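Local coordinates for 3-oxoacyl-(acyl-carrier protein) synthase II (Thermus thermophilus, PDB 1J3N) that probably catalyses the condensation step of fatty acid elongation, joining a malonyl unit on acyl-carrier protein to a growing acyl chain, at residues 18-26 / 346-357; 42-50 / 201-210. All coordinates share one frame; numbering follows the deposited sequence.

In the fold
The two contacts lie in different parts of the thiolase-fold subunit. Contact 1 is the more deeply placed, its centre about 12 Å from the centre of the chain. It packs helix 19-28 against helix 343-357, and so joins the N-terminal and C-terminal halves of the synthase in the interior. The centre of contact 2 lies about 21 Å from that of the chain, within the N-terminal half. It ties a peripheral pair of loops, before strand 48-50 and after helix 194-202, beside the second subunit. Along the chain the order is 18-26, 42-50, 201-210, 346-357. The two contact centres are about 28 Å apart; their nearest atoms are about 10 Å apart, so they do not touch.

Contact 1: 18-26 / 346-357; sequences GQEAFHKAQ and VEAIATVQALYH
Gln-353 and Phe-22 interlock as knobs into holes where helix 19-26 crosses helix 346-357 in the thiolase fold. The axes approach to 10.6 Å at a crossing angle of -74°. Phe-22 sits among Val-346, Ile-349, Ala-350 and Gln-353. In return, Gln-353 sits among Gln-19, Phe-22, His-23 and Gln-26.

The apolar packing centres on Phe-22. Its CG lies anti to the backbone N (chi1 177°), which carries the ring across to the other helix. CZ meets Val-346 CG1 at 3.5 Å. Ile-349 CG2 lies at the ring edge, and Ala-350 CB touches CE2 obliquely. Val-346 and Phe-22 also rest on Thr-13 of strand 4-13.

The polar contacts centre on the buried amide of Gln-353, which is held at both ends. Its NE2 donates to the backbone O of Gln-19 at 2.9 Å. That oxygen also takes the helical bond from His-23 N, and the two donors come from opposite faces of its plane. A weak bond runs from the same NE2 to Gln-19 OE1, while Gln-19 NE2 is bonded to Asp-85. At the other end, Gln-26 NE2 donates to Gln-353 OE1 at 2.7 Å, nearly along the C=O axis. These bonds probably fix the rotation of the Gln-353 amide. Gln-26 NE2 also lies over the centre of the Phe-22 ring, 3.1 Å above its plane. A water donates to both Gln-26 OE1 and Ala-350 O, bridging the helices.

The two histidines meet at the C-terminal end of helix 343-357. The rings of His-23 and His-357 have centroids 3.9 Å apart and planes turned by 35°. His-357 CD2 lies over one face of the His-23 ring, offset toward the rim, and comes to 3.1 Å from His-23 NE2.

Contact 2: 42-50 / 201-210; sequences SALPVRIAA and AVMRALSTRN
Asn-210 OD1 accepts from Arg-47 N at 2.8 Å, with an N-H...O angle of 161°. This side-chain amide joins the loop before strand 48-50 to the loop after helix 194-202, in the N-terminal half of the thiolase fold. Its ND2 donates to Pro-45 O at 2.9 Å and 173°. Pro-45 O lies in the amide plane of Asn-210, whereas the donor sits above the carbonyl plane of Pro-45. One amide thus spans the backbone on both sides of Val-46. With an alanine in place of Asn-210, Pro-45 O and Arg-47 N are likely to lose these side-chain partners, and the link between the two loops would be weaker. Asn-210 ND2 also lies over one face of the Arg-47 guanidinium, offset toward its rim, with the two planes 38° apart. As two donors, ND2 and Arg-47 NH2 do not bond. Arg-47 NH1 bonds Leu-44 O in the guanidinium plane, which probably helps to fix the guanidinium's orientation.

Apolar contacts lie alongside. Val-46 has CG2 anti to its carbonyl carbon, which turns this methyl to Leu-206 CB at 3.7 Å. Asn-125 of the second subunit packs on Pro-45, whose CG reaches Ala-201 CB at 3.6 Å.

Contact 1: 18-26 / 346-357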
# COMPACT_ATOMS: atom_id res chain seq x y z
N GLY A 18 -19.94 13.22 -8.58
CA GLY A 18 -21.05 12.54 -7.94
C GLY A 18 -21.41 11.29 -8.72
O GLY A 18 -21.32 11.25 -9.95
N GLN A 19 -21.82 10.27 -7.98
CA GLN A 19 -22.20 8.98 -8.53
C GLN A 19 -23.29 9.05 -9.62
O GLN A 19 -23.16 8.44 -10.68
CB GLN A 19 -22.63 8.08 -7.36
CG GLN A 19 -23.30 6.78 -7.69
CD GLN A 19 -24.77 6.96 -7.96
OE1 GLN A 19 -25.19 6.99 -9.11
NE2 GLN A 19 -25.57 7.08 -6.91
N GLU A 20 -24.34 9.83 -9.38
CA GLU A 20 -25.41 9.93 -10.37
C GLU A 20 -24.94 10.63 -11.65
O GLU A 20 -25.22 10.16 -12.75
CB GLU A 20 -26.63 10.65 -9.78
CG GLU A 20 -27.84 10.72 -10.71
CD GLU A 20 -28.27 9.36 -11.26
OE1 GLU A 20 -28.41 8.40 -10.48
OE2 GLU A 20 -28.46 9.25 -12.50
N ALA A 21 -24.23 11.75 -11.51
CA ALA A 21 -23.73 12.47 -12.67
C ALA A 21 -22.83 11.56 -13.51
O ALA A 21 -22.87 11.58 -14.74
CB ALA A 21 -22.93 13.71 -12.24
N PHE A 22 -22.03 10.75 -12.83
CA PHE A 22 -21.12 9.81 -13.49
C PHE A 22 -21.91 8.80 -14.31
O PHE A 22 -21.56 8.53 -15.46
CB PHE A 22 -20.26 9.10 -12.43
CG PHE A 22 -19.32 8.05 -12.99
CD1 PHE A 22 -18.60 8.27 -14.15
CD2 PHE A 22 -19.14 6.85 -12.31
CE1 PHE A 22 -17.70 7.31 -14.64
CE2 PHE A 22 -18.26 5.88 -12.78
CZ PHE A 22 -17.53 6.12 -13.96
N HIS A 23 -22.98 8.26 -13.74
CA HIS A 23 -23.80 7.27 -14.42
C HIS A 23 -24.50 7.83 -15.66
O HIS A 23 -24.48 7.21 -16.73
CB HIS A 23 -24.83 6.68 -13.45
CG HIS A 23 -25.55 5.49 -14.01
ND1 HIS A 23 -26.82 5.56 -14.54
CD2 HIS A 23 -25.14 4.21 -14.20
CE1 HIS A 23 -27.16 4.39 -15.04
NE2 HIS A 23 -26.16 3.55 -14.84
N LYS A 24 -25.13 8.99 -15.52
CA LYS A 24 -25.80 9.61 -16.65
C LYS A 24 -24.81 9.90 -17.77
O LYS A 24 -25.10 9.67 -18.94
CB LYS A 24 -26.47 10.92 -16.21
CG LYS A 24 -27.78 10.75 -15.46
CD LYS A 24 -28.52 12.08 -15.34
CE LYS A 24 -29.91 11.90 -14.75
NZ LYS A 24 -30.68 13.17 -14.78
N ALA A 25 -23.63 10.40 -17.41
CA ALA A 25 -22.58 10.73 -18.38
C ALA A 25 -22.09 9.50 -19.14
O ALA A 25 -21.73 9.59 -20.32
CB ALA A 25 -21.42 11.41 -17.67
N GLN A 26 -22.06 8.35 -18.46
CA GLN A 26 -21.63 7.10 -19.08
C GLN A 26 -22.64 6.70 -20.16
O GLN A 26 -22.26 6.35 -21.28
CB GLN A 26 -21.57 5.98 -18.04
CG GLN A 26 -20.52 6.14 -16.97
CD GLN A 26 -20.60 5.04 -15.91
OE1 GLN A 26 -20.44 3.86 -16.21
NE2 GLN A 26 -20.87 5.44 -14.67
N VAL A 346 -13.12 3.78 -9.35
CA VAL A 346 -14.17 4.39 -10.16
C VAL A 346 -14.82 3.39 -11.12
O VAL A 346 -16.01 3.50 -11.44
CB VAL A 346 -13.60 5.60 -10.95
CG1 VAL A 346 -14.63 6.11 -11.96
CG2 VAL A 346 -13.25 6.72 -9.97
N GLU A 347 -14.03 2.43 -11.60
CA GLU A 347 -14.54 1.40 -12.51
C GLU A 347 -15.39 0.40 -11.75
O GLU A 347 -16.29 -0.22 -12.32
CB GLU A 347 -13.38 0.69 -13.20
CG GLU A 347 -12.88 1.40 -14.44
CD GLU A 347 -11.42 1.14 -14.75
OE1 GLU A 347 -10.97 -0.02 -14.58
OE2 GLU A 347 -10.72 2.08 -15.16
N ALA A 348 -15.11 0.25 -10.46
CA ALA A 348 -15.90 -0.65 -9.64
C ALA A 348 -17.25 0.03 -9.45
O ALA A 348 -18.29 -0.63 -9.38
CB ALA A 348 -15.22 -0.87 -8.28
N ILE A 349 -17.24 1.35 -9.37
CA ILE A 349 -18.48 2.10 -9.22
C ILE A 349 -19.34 1.91 -10.47
O ILE A 349 -20.54 1.62 -10.37
CB ILE A 349 -18.19 3.60 -8.99
CG1 ILE A 349 -17.50 3.77 -7.61
CG2 ILE A 349 -19.49 4.40 -9.06
CD1 ILE A 349 -17.25 5.20 -7.19
N ALA A 350 -18.73 2.04 -11.64
CA ALA A 350 -19.43 1.87 -12.90
C ALA A 350 -19.98 0.45 -13.00
O ALA A 350 -21.11 0.24 -13.46
CB ALA A 350 -18.48 2.15 -14.08
N THR A 351 -19.19 -0.52 -12.55
CA THR A 351 -19.59 -1.93 -12.60
C THR A 351 -20.77 -2.20 -11.67
O THR A 351 -21.67 -2.96 -12.00
CB THR A 351 -18.41 -2.86 -12.24
OG1 THR A 351 -17.32 -2.60 -13.13
CG2 THR A 351 -18.82 -4.32 -12.37
N VAL A 352 -20.76 -1.58 -10.50
CA VAL A 352 -21.85 -1.74 -9.55
C VAL A 352 -23.10 -1.06 -10.08
O VAL A 352 -24.21 -1.56 -9.90
CB VAL A 352 -21.48 -1.14 -8.16
CG1 VAL A 352 -22.72 -1.02 -7.29
CG2 VAL A 352 -20.46 -2.02 -7.48
N GLN A 353 -22.92 0.08 -10.76
CA GLN A 353 -24.04 0.84 -11.33
C GLN A 353 -24.72 0.08 -12.47
O GLN A 353 -25.93 0.18 -12.64
CB GLN A 353 -23.56 2.21 -11.85
CG GLN A 353 -23.06 3.15 -10.76
CD GLN A 353 -22.66 4.52 -11.31
OE1 GLN A 353 -21.95 4.63 -12.31
NE2 GLN A 353 -23.11 5.58 -10.63
N ALA A 354 -23.94 -0.67 -13.25
CA ALA A 354 -24.50 -1.44 -14.35
C ALA A 354 -25.39 -2.57 -13.83
O ALA A 354 -26.40 -2.90 -14.44
CB ALA A 354 -23.39 -2.02 -15.22
N LEU A 355 -25.01 -3.17 -12.70
CA LEU A 355 -25.79 -4.26 -12.11
C LEU A 355 -27.08 -3.72 -11.50
O LEU A 355 -28.17 -4.25 -11.73
CB LEU A 355 -25.00 -4.96 -11.01
CG LEU A 355 -23.80 -5.85 -11.38
CD1 LEU A 355 -23.09 -6.28 -10.11
CD2 LEU A 355 -24.28 -7.05 -12.16
N TYR A 356 -26.93 -2.66 -10.71
CA TYR A 356 -28.04 -2.00 -10.03
C TYR A 356 -29.09 -1.41 -10.99
O TYR A 356 -30.29 -1.60 -10.80
CB TYR A 356 -27.46 -0.89 -9.15
CG TYR A 356 -28.46 -0.12 -8.33
CD1 TYR A 356 -29.03 -0.69 -7.19
CD2 TYR A 356 -28.84 1.17 -8.69
CE1 TYR A 356 -29.96 0.02 -6.43
CE2 TYR A 356 -29.77 1.88 -7.94
CZ TYR A 356 -30.33 1.30 -6.81
OH TYR A 356 -31.25 2.01 -6.06
N HIS A 357 -28.63 -0.70 -12.02
CA HIS A 357 -29.52 -0.06 -12.99
C HIS A 357 -29.97 -0.95 -14.16
O HIS A 357 -30.92 -0.61 -14.87
CB HIS A 357 -28.85 1.19 -13.57
CG HIS A 357 -28.62 2.28 -12.58
ND1 HIS A 357 -29.66 2.94 -11.94
CD2 HIS A 357 -27.48 2.87 -12.15
CE1 HIS A 357 -29.16 3.88 -11.16
NE2 HIS A 357 -27.85 3.87 -11.27
O HOH W 1 -22.32 2.14 -15.38

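Contact 2: 42-50 / 201-210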
# COMPACT_ATOMS: atom_id res chain seq x y z
N SER A 42 2.28 22.84 -23.43
CA SER A 42 2.65 23.10 -24.82
C SER A 42 3.95 22.39 -25.22
O SER A 42 4.03 21.79 -26.28
CB SER A 42 2.75 24.61 -25.10
OG SER A 42 3.97 25.18 -24.64
N ALA A 43 4.97 22.43 -24.37
CA ALA A 43 6.24 21.80 -24.70
C ALA A 43 6.21 20.26 -24.75
O ALA A 43 7.10 19.64 -25.35
CB ALA A 43 7.32 22.26 -23.74
N LEU A 44 5.21 19.64 -24.13
CA LEU A 44 5.11 18.18 -24.10
C LEU A 44 4.54 17.53 -25.37
O LEU A 44 3.86 18.18 -26.16
CB LEU A 44 4.25 17.73 -22.92
CG LEU A 44 4.70 18.09 -21.50
CD1 LEU A 44 3.72 17.49 -20.49
CD2 LEU A 44 6.09 17.55 -21.25
N PRO A 45 4.84 16.23 -25.59
CA PRO A 45 4.36 15.49 -26.76
C PRO A 45 2.92 15.04 -26.57
O PRO A 45 2.20 14.75 -27.54
CB PRO A 45 5.33 14.31 -26.84
CG PRO A 45 5.67 14.06 -25.41
CD PRO A 45 5.90 15.47 -24.89
N VAL A 46 2.50 14.97 -25.30
CA VAL A 46 1.14 14.58 -24.93
C VAL A 46 0.56 15.82 -24.27
O VAL A 46 1.07 16.28 -23.25
CB VAL A 46 1.14 13.42 -23.90
CG1 VAL A 46 -0.28 13.10 -23.47
CG2 VAL A 46 1.79 12.19 -24.52
N ARG A 47 -0.50 16.36 -24.85
CA ARG A 47 -1.08 17.59 -24.32
C ARG A 47 -2.57 17.51 -24.04
O ARG A 47 -3.27 18.52 -24.08
CB ARG A 47 -0.77 18.73 -25.31
CG ARG A 47 0.72 18.81 -25.66
CD ARG A 47 1.04 19.94 -26.62
NE ARG A 47 0.56 19.70 -27.98
CZ ARG A 47 1.21 18.98 -28.89
NH1 ARG A 47 2.38 18.43 -28.60
NH2 ARG A 47 0.69 18.83 -30.11
N ILE A 48 -3.03 16.30 -23.75
CA ILE A 48 -4.44 16.04 -23.46
C ILE A 48 -4.56 15.17 -22.20
O ILE A 48 -3.65 14.40 -21.88
CB ILE A 48 -5.14 15.28 -24.62
CG1 ILE A 48 -4.44 13.94 -24.84
CG2 ILE A 48 -5.14 16.14 -25.87
CD1 ILE A 48 -5.14 13.03 -25.86
N ALA A 49 -5.69 15.28 -21.51
CA ALA A 49 -5.91 14.49 -20.30
C ALA A 49 -7.38 14.58 -19.90
O ALA A 49 -8.13 15.42 -20.42
CB ALA A 49 -5.03 15.02 -19.15
N ALA A 50 -7.79 13.71 -18.98
CA ALA A 50 -9.16 13.69 -18.49
C ALA A 50 -9.16 14.42 -17.16
O ALA A 50 -8.95 13.82 -16.11
CB ALA A 50 -9.64 12.24 -18.32
N ALA A 201 5.18 9.98 -20.95
CA ALA A 201 5.36 10.31 -22.36
C ALA A 201 6.71 9.79 -22.85
O ALA A 201 6.80 9.20 -23.93
CB ALA A 201 5.28 11.82 -22.57
N VAL A 202 7.77 10.02 -22.08
CA VAL A 202 9.08 9.53 -22.49
C VAL A 202 9.08 8.00 -22.52
O VAL A 202 9.91 7.39 -23.19
CB VAL A 202 10.21 10.02 -21.55
CG1 VAL A 202 10.30 11.53 -21.61
CG2 VAL A 202 9.94 9.55 -20.12
N MET A 203 8.16 7.39 -21.78
CA MET A 203 8.01 5.93 -21.73
C MET A 203 7.20 5.44 -22.92
O MET A 203 7.06 4.23 -23.13
CB MET A 203 7.28 5.50 -20.47
CG MET A 203 8.09 5.51 -19.20
SD MET A 203 7.07 4.83 -17.87
CE MET A 203 7.34 3.11 -18.10
N ARG A 204 6.63 6.37 -23.68
CA ARG A 204 5.82 6.05 -24.85
C ARG A 204 4.57 5.26 -24.49
O ARG A 204 4.07 4.48 -25.29
CB ARG A 204 6.65 5.26 -25.87
CG ARG A 204 7.77 6.07 -26.54
CD ARG A 204 7.20 7.26 -27.29
NE ARG A 204 8.19 7.91 -28.16
CZ ARG A 204 9.28 8.54 -27.73
NH1 ARG A 204 9.54 8.62 -26.43
NH2 ARG A 204 10.11 9.10 -28.60
N ALA A 205 4.05 5.48 -23.29
CA ALA A 205 2.86 4.76 -22.84
C ALA A 205 1.57 5.52 -23.09
O ALA A 205 0.48 4.97 -22.94
CB ALA A 205 2.98 4.44 -21.36
N LEU A 206 1.68 6.78 -23.48
CA LEU A 206 0.51 7.62 -23.72
C LEU A 206 0.16 7.88 -25.18
O LEU A 206 1.03 7.93 -26.06
CB LEU A 206 0.69 8.96 -23.00
CG LEU A 206 1.04 8.95 -21.51
CD1 LEU A 206 1.10 10.39 -20.99
CD2 LEU A 206 0.00 8.16 -20.73
N SER A 207 -1.14 8.07 -25.44
CA SER A 207 -1.62 8.35 -26.78
C SER A 207 -1.14 9.74 -27.17
O SER A 207 -1.11 10.66 -26.35
CB SER A 207 -3.16 8.31 -26.79
OG SER A 207 -3.67 8.87 -27.99
N THR A 208 -0.76 9.91 -28.44
CA THR A 208 -0.29 11.21 -28.92
C THR A 208 -1.29 11.87 -29.85
O THR A 208 -0.92 12.73 -30.65
CB THR A 208 1.06 11.08 -29.67
OG1 THR A 208 0.93 10.11 -30.73
CG2 THR A 208 2.16 10.64 -28.71
N ARG A 209 -2.56 11.49 -29.75
CA ARG A 209 -3.59 12.06 -30.61
C ARG A 209 -4.09 13.42 -30.10
O ARG A 209 -5.29 13.61 -29.86
CB ARG A 209 -4.75 11.08 -30.73
CG ARG A 209 -5.68 11.36 -31.89
CD ARG A 209 -6.48 10.12 -32.24
NE ARG A 209 -5.62 8.95 -32.37
CZ ARG A 209 -5.99 7.78 -32.90
NH1 ARG A 209 -7.23 7.62 -33.35
NH2 ARG A 209 -5.13 6.77 -32.96
N ASN A 210 -3.18 14.36 -29.96
CA ASN A 210 -3.55 15.68 -29.47
C ASN A 210 -4.63 16.37 -30.29
O ASN A 210 -5.42 17.15 -29.76
CB ASN A 210 -2.30 16.56 -29.39
CG ASN A 210 -1.25 15.98 -28.47
OD1 ASN A 210 -1.53 15.67 -27.31
ND2 ASN A 210 -0.03 15.81 -28.98